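PDB 6KYY: pyridine nucleotide-disulphide oxidoreductase dimerisation region from Escherichia coli BL21, which is a flavoprotein disulfide reductase that binds FAD and copper ions and is probably involved in resistance to reactive chlorine species. Local coordinates for residues 399-402 with 408-411; 414-419 with 424-429. All coordinates share one frame; numbering follows the deposited sequence.

Contact 1 (399-402 with 408-411); sequences ASLL and EMIN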
ATOM      1  N   ALA B 399     -17.039  -3.202   0.164  1.00 19.02           N
ATOM      2  CA  ALA B 399     -16.161  -2.640   1.178  1.00 14.46           C
ATOM      3  C   ALA B 399     -15.991  -1.149   0.924  1.00  8.63           C
ATOM      4  O   ALA B 399     -16.090  -0.686  -0.214  1.00 16.10           O
ATOM      5  CB  ALA B 399     -14.793  -3.334   1.193  1.00 13.36           C
ATOM      6  N   SER B 400     -15.740  -0.404   1.999  1.00 14.23           N
ATOM      7  CA  SER B 400     -15.456   1.028   1.939  1.00 15.38           C
ATOM      8  C   SER B 400     -14.197   1.264   2.770  1.00 12.30           C
ATOM      9  O   SER B 400     -14.252   1.266   4.002  1.00 14.69           O
ATOM     10  CB  SER B 400     -16.626   1.850   2.463  1.00 23.25           C
ATOM     11  OG  SER B 400     -17.721   1.806   1.567  1.00 16.87           O
ATOM     12  N   LEU B 401     -13.066   1.444   2.102  1.00 11.04           N
ATOM     13  CA  LEU B 401     -11.776   1.593   2.766  1.00  9.79           C
ATOM     14  C   LEU B 401     -11.352   3.054   2.664  1.00 17.49           C
ATOM     15  O   LEU B 401     -10.784   3.477   1.654  1.00 37.37           O
ATOM     16  CB  LEU B 401     -10.750   0.648   2.148  1.00 15.80           C
ATOM     17  CG  LEU B 401     -11.133  -0.831   2.259  1.00 13.80           C
ATOM     18  CD1 LEU B 401      -9.975  -1.730   1.866  1.00 18.42           C
ATOM     19  CD2 LEU B 401     -11.611  -1.165   3.664  1.00  8.15           C
ATOM     20  N   LEU B 402     -11.657   3.823   3.706  1.00 21.12           N
ATOM     21  CA  LEU B 402     -11.280   5.231   3.806  1.00 11.03           C
ATOM     22  C   LEU B 402     -10.108   5.306   4.777  1.00 23.99           C
ATOM     23  O   LEU B 402     -10.282   5.522   5.977  1.00 20.74           O
ATOM     24  CB  LEU B 402     -12.461   6.072   4.269  1.00  7.29           C
ATOM     25  CG  LEU B 402     -12.270   7.588   4.296  1.00 11.59           C
ATOM     26  CD1 LEU B 402     -11.709   8.088   2.977  1.00 12.60           C
ATOM     27  CD2 LEU B 402     -13.582   8.288   4.621  1.00 10.28           C
ATOM     28  N   GLU B 408      -4.097   0.369  -2.103  1.00 29.54           N
ATOM     29  CA  GLU B 408      -3.374  -0.892  -2.219  1.00 16.13           C
ATOM     30  C   GLU B 408      -4.150  -2.066  -1.635  1.00 12.01           C
ATOM     31  O   GLU B 408      -4.362  -3.071  -2.319  1.00 22.09           O
ATOM     32  CB  GLU B 408      -2.007  -0.783  -1.532  1.00  8.87           C
ATOM     33  CG  GLU B 408      -1.202   0.447  -1.924  1.00 15.05           C
ATOM     34  CD  GLU B 408      -0.473   0.280  -3.245  1.00 12.52           C
ATOM     35  OE1 GLU B 408      -0.684  -0.747  -3.924  1.00 12.53           O
ATOM     36  OE2 GLU B 408       0.313   1.180  -3.604  1.00 16.87           O
ATOM     37  N   MET B 409      -4.586  -1.955  -0.379  1.00 11.02           N
ATOM     38  CA  MET B 409      -5.257  -3.070   0.278  1.00 17.15           C
ATOM     39  C   MET B 409      -6.648  -3.331  -0.285  1.00 21.15           C
ATOM     40  O   MET B 409      -7.205  -4.407  -0.041  1.00 20.76           O
ATOM     41  CB  MET B 409      -5.343  -2.816   1.782  1.00 16.06           C
ATOM     42  CG  MET B 409      -6.443  -1.857   2.181  1.00 19.83           C
ATOM     43  SD  MET B 409      -6.313  -1.340   3.899  1.00 24.21           S
ATOM     44  CE  MET B 409      -5.374   0.162   3.685  1.00 26.45           C
ATOM     45  N   ILE B 410      -7.226  -2.378  -1.023  1.00 14.65           N
ATOM     46  CA  ILE B 410      -8.513  -2.629  -1.666  1.00  9.98           C
ATOM     47  C   ILE B 410      -8.380  -3.734  -2.704  1.00 21.50           C
ATOM     48  O   ILE B 410      -9.348  -4.451  -2.988  1.00 20.19           O
ATOM     49  CB  ILE B 410      -9.071  -1.329  -2.284  1.00 10.51           C
ATOM     50  CG1 ILE B 410     -10.529  -1.516  -2.714  1.00 12.60           C
ATOM     51  CG2 ILE B 410      -8.220  -0.876  -3.460  1.00 14.05           C
ATOM     52  CD1 ILE B 410     -11.493  -1.674  -1.559  1.00 15.41           C
ATOM     53  N   ASN B 411      -7.186  -3.902  -3.277  1.00 12.93           N
ATOM     54  CA  ASN B 411      -6.945  -5.014  -4.185  1.00  8.24           C
ATOM     55  C   ASN B 411      -6.935  -6.353  -3.458  1.00 21.00           C
ATOM     56  O   ASN B 411      -7.164  -7.388  -4.093  1.00 19.21           O
ATOM     57  CB  ASN B 411      -5.623  -4.808  -4.929  1.00 17.33           C
ATOM     58  CG  ASN B 411      -5.574  -3.487  -5.676  1.00 15.28           C
ATOM     59  OD1 ASN B 411      -6.310  -3.276  -6.640  1.00 16.17           O
ATOM     60  ND2 ASN B 411      -4.697  -2.592  -5.236  1.00 15.55           N
TER
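The backbones of strand 396-402 and helix 406-418 come nearest at L401 and I410, with CA atoms 6.9 Å apart. L401 sends CD1 at the helix. CD1 of L401 lies 3.5 Å from CG of M409 and 3.7 Å from CD1 of I410, so one methyl meets two successive helix residues. The CG of L401 also touches, 3.9 Å from CD1 of I410. In I410 the CG1 branch does the reaching. CG1 stands anti to the backbone N (chi1 -169°), which carries CD1 in toward the strand. The strand is the middle one of the five-stranded antiparallel sheet of the dimerisation domain, and the helix packs on one face of that sheet. I410 also rests on S346 and V348 of strand 345-349, next to strand 396-402. M409 offers its CG to the leucine and also packs on M436 and S437 of its own chain. Further round the helix, N and ND2 of N411 lie 3.1 and 3.0 Å from O of E408, which accepts a bond from each on the same face of the carbonyl plane. The carboxylate of E408 is hydrogen-bonded to S437 and to the backbone N of M436, both of the second subunit.

Contact 2 (414-419 with 424-429); sequences KMVMDA and SILRDQ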
ATOM      1  N   LYS B 414     -10.762  -7.134  -3.178  1.00 12.46           N
ATOM      2  CA  LYS B 414     -11.263  -7.551  -4.484  1.00 12.59           C
ATOM      3  C   LYS B 414     -10.804  -8.958  -4.836  1.00 21.05           C
ATOM      4  O   LYS B 414     -11.490  -9.669  -5.579  1.00 16.85           O
ATOM      5  CB  LYS B 414     -10.809  -6.559  -5.555  1.00  7.53           C
ATOM      6  CG  LYS B 414     -11.427  -6.787  -6.922  1.00 15.83           C
ATOM      7  CD  LYS B 414     -10.359  -7.005  -7.978  1.00 18.91           C
ATOM      8  CE  LYS B 414     -10.905  -6.720  -9.362  1.00 12.53           C
ATOM      9  NZ  LYS B 414     -12.240  -7.347  -9.557  1.00 20.08           N
ATOM     10  N   MET B 415      -9.654  -9.376  -4.305  1.00 18.68           N
ATOM     11  CA  MET B 415      -9.113 -10.696  -4.608  1.00 22.41           C
ATOM     12  C   MET B 415     -10.082 -11.800  -4.194  1.00 28.45           C
ATOM     13  O   MET B 415     -10.543 -12.587  -5.028  1.00 23.43           O
ATOM     14  CB  MET B 415      -7.766 -10.871  -3.909  1.00 27.32           C
ATOM     15  CG  MET B 415      -6.569 -10.460  -4.738  1.00 37.65           C
ATOM     16  SD  MET B 415      -6.102 -11.725  -5.928  1.00 51.09           S
ATOM     17  CE  MET B 415      -5.489 -10.701  -7.260  1.00 30.71           C
ATOM     18  N   VAL B 416     -10.405 -11.872  -2.900  1.00 12.57           N
ATOM     19  CA  VAL B 416     -11.239 -12.960  -2.408  1.00 20.02           C
ATOM     20  C   VAL B 416     -12.690 -12.817  -2.849  1.00 25.80           C
ATOM     21  O   VAL B 416     -13.428 -13.809  -2.863  1.00 24.54           O
ATOM     22  CB  VAL B 416     -11.142 -13.065  -0.874  1.00 26.63           C
ATOM     23  CG1 VAL B 416      -9.694 -13.012  -0.430  1.00 26.07           C
ATOM     24  CG2 VAL B 416     -11.938 -11.961  -0.208  1.00 18.97           C
ATOM     25  N   MET B 417     -13.128 -11.610  -3.216  1.00 18.97           N
ATOM     26  CA  MET B 417     -14.484 -11.454  -3.734  1.00 20.05           C
ATOM     27  C   MET B 417     -14.605 -12.053  -5.130  1.00 18.72           C
ATOM     28  O   MET B 417     -15.627 -12.666  -5.461  1.00 37.01           O
ATOM     29  CB  MET B 417     -14.884  -9.979  -3.739  1.00 20.21           C
ATOM     30  CG  MET B 417     -15.259  -9.450  -2.365  1.00 15.94           C
ATOM     31  SD  MET B 417     -16.200  -7.909  -2.348  1.00 27.28           S
ATOM     32  CE  MET B 417     -16.232  -7.490  -4.084  1.00 12.09           C
ATOM     33  N   ASP B 418     -13.572 -11.889  -5.959  1.00 18.35           N
ATOM     34  CA  ASP B 418     -13.579 -12.509  -7.279  1.00 20.08           C
ATOM     35  C   ASP B 418     -13.501 -14.027  -7.176  1.00 24.25           C
ATOM     36  O   ASP B 418     -14.173 -14.742  -7.928  1.00 27.39           O
ATOM     37  CB  ASP B 418     -12.421 -11.969  -8.118  1.00 14.31           C
ATOM     38  CG  ASP B 418     -12.681 -10.570  -8.641  1.00 27.10           C
ATOM     39  OD1 ASP B 418     -11.714  -9.906  -9.073  1.00 20.60           O
ATOM     40  OD2 ASP B 418     -13.852 -10.133  -8.623  1.00 16.69           O
ATOM     41  N   ALA B 419     -12.693 -14.536  -6.247  1.00 24.30           N
ATOM     42  CA  ALA B 419     -12.523 -15.972  -6.065  1.00 21.66           C
ATOM     43  C   ALA B 419     -13.642 -16.610  -5.252  1.00 26.49           C
ATOM     44  O   ALA B 419     -13.580 -17.815  -4.986  1.00 21.58           O
ATOM     45  CB  ALA B 419     -11.175 -16.261  -5.400  1.00 19.00           C
ATOM     46  N   SER B 424     -14.021 -15.093   6.133  1.00 27.96           N
ATOM     47  CA  SER B 424     -13.110 -15.728   7.077  1.00 30.78           C
ATOM     48  C   SER B 424     -11.671 -15.734   6.581  1.00 31.01           C
ATOM     49  O   SER B 424     -10.746 -15.809   7.398  1.00 34.34           O
ATOM     50  CB  SER B 424     -13.572 -17.158   7.363  1.00 17.18           C
ATOM     51  OG  SER B 424     -13.222 -18.027   6.298  1.00 57.83           O
ATOM     52  N   ILE B 425     -11.461 -15.654   5.265  1.00 22.17           N
ATOM     53  CA  ILE B 425     -10.104 -15.673   4.722  1.00 17.86           C
ATOM     54  C   ILE B 425      -9.326 -14.451   5.195  1.00 25.88           C
ATOM     55  O   ILE B 425      -8.178 -14.559   5.645  1.00 35.29           O
ATOM     56  CB  ILE B 425     -10.144 -15.762   3.185  1.00 15.25           C
ATOM     57  CG1 ILE B 425     -10.211 -17.223   2.738  1.00 17.20           C
ATOM     58  CG2 ILE B 425      -8.931 -15.080   2.569  1.00 15.42           C
ATOM     59  CD1 ILE B 425      -8.947 -18.006   3.028  1.00 15.05           C
ATOM     60  N   LEU B 426      -9.942 -13.272   5.114  1.00 24.55           N
ATOM     61  CA  LEU B 426      -9.272 -12.049   5.540  1.00 27.52           C
ATOM     62  C   LEU B 426      -9.285 -11.872   7.052  1.00 22.35           C
ATOM     63  O   LEU B 426      -8.456 -11.124   7.582  1.00 22.31           O
ATOM     64  CB  LEU B 426      -9.913 -10.837   4.863  1.00 28.09           C
ATOM     65  CG  LEU B 426      -9.864 -10.859   3.332  1.00 23.42           C
ATOM     66  CD1 LEU B 426     -10.595  -9.663   2.742  1.00 17.94           C
ATOM     67  CD2 LEU B 426      -8.425 -10.910   2.844  1.00 14.50           C
ATOM     68  N   ARG B 427     -10.197 -12.545   7.757  1.00 23.17           N
ATOM     69  CA  ARG B 427     -10.230 -12.470   9.212  1.00 26.05           C
ATOM     70  C   ARG B 427      -9.081 -13.235   9.858  1.00 25.17           C
ATOM     71  O   ARG B 427      -8.688 -12.907  10.983  1.00 25.67           O
ATOM     72  CB  ARG B 427     -11.572 -13.000   9.730  1.00 34.07           C
ATOM     73  CG  ARG B 427     -11.765 -12.891  11.237  1.00 23.44           C
ATOM     74  CD  ARG B 427     -12.828 -13.860  11.735  1.00 21.41           C
ATOM     75  NE  ARG B 427     -12.491 -15.249  11.436  1.00 23.33           N
ATOM     76  CZ  ARG B 427     -13.388 -16.220  11.287  1.00 27.40           C
ATOM     77  NH1 ARG B 427     -14.681 -15.952  11.409  1.00 13.28           N
ATOM     78  NH2 ARG B 427     -12.994 -17.456  11.014  1.00 15.23           N
ATOM     79  N   ASP B 428      -8.520 -14.231   9.171  1.00 21.53           N
ATOM     80  CA  ASP B 428      -7.523 -15.110   9.762  1.00 23.91           C
ATOM     81  C   ASP B 428      -6.182 -15.102   9.043  1.00 22.18           C
ATOM     82  O   ASP B 428      -5.285 -15.856   9.439  1.00 21.82           O
ATOM     83  CB  ASP B 428      -8.053 -16.550   9.814  1.00  8.45           C
ATOM     84  CG  ASP B 428      -9.212 -16.707  10.776  1.00 24.60           C
ATOM     85  OD1 ASP B 428      -9.241 -15.986  11.795  1.00 44.81           O
ATOM     86  OD2 ASP B 428     -10.093 -17.551  10.513  1.00 42.19           O
ATOM     87  N   GLN B 429      -6.008 -14.280   8.012  1.00 19.58           N
ATOM     88  CA  GLN B 429      -4.763 -14.291   7.259  1.00 15.19           C
ATOM     89  C   GLN B 429      -3.632 -13.662   8.064  1.00 25.94           C
ATOM     90  O   GLN B 429      -3.834 -12.722   8.839  1.00 26.27           O
ATOM     91  CB  GLN B 429      -4.931 -13.555   5.931  1.00 19.81           C
ATOM     92  CG  GLN B 429      -3.789 -13.772   4.954  1.00 27.13           C
ATOM     93  CD  GLN B 429      -4.157 -13.389   3.539  1.00 38.55           C
ATOM     94  OE1 GLN B 429      -5.019 -14.015   2.923  1.00 35.03           O
ATOM     95  NE2 GLN B 429      -3.507 -12.358   3.013  1.00 25.25           N
TER
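This is a small apolar contact between two successive helices of the dimerisation domain, the C-terminal end of helix 406-418 and the short helix 424-428. V416 carries the first side alone. Its two methyls are shared between I425 and L426. CG1 of V416 lies 3.7 Å from CG2 of I425, and the two side chains run past each other in opposite directions. CG2 of V416 meets CD1 of L426 at 4.0 Å, tip to tip. The other leucine methyl, CD2 of L426, is 4.1 Å from CG1 of V416, so the fork of L426 faces both valine methyls. In L426, CG is anti to the carbonyl carbon (chi1 -59°), and both methyls end up against the valine. V416 and L426 also rest on M396 of strand 396-402, and V416 packs on M415 of the second subunit. NZ of K414 forms a salt bridge with OD1 of D418 at 2.7 Å, one helical turn on, meeting the syn lone pair of that oxygen. OD2 of D428 lies close to the guanidinium plane of R427, 2.9 Å from NH2. These are consecutive helices joined by a short loop and packed beside strand 396-402, in the dimerisation domain of a pyridine nucleotide-disulfide oxidoreductase.

How the contacts relate
Both contacts use helix 406-418 and lie in the dimerisation domain, with centres about 12 Å apart. They follow each other along the chain. Contact 1 ties the early part of the helix back to the strand before it. Contact 2 ties its last turns forward to the next helix. All the touching residues of contact 1 are buried. Contact 2 lies farther from the centre of the chain, and its I425 is partly exposed. Each contact is apolar, but their polar neighbours differ. In contact 1 E408 and N411 also bond to the second subunit. In contact 2 the salt bridges stay within each segment, and the second subunit is met by packing.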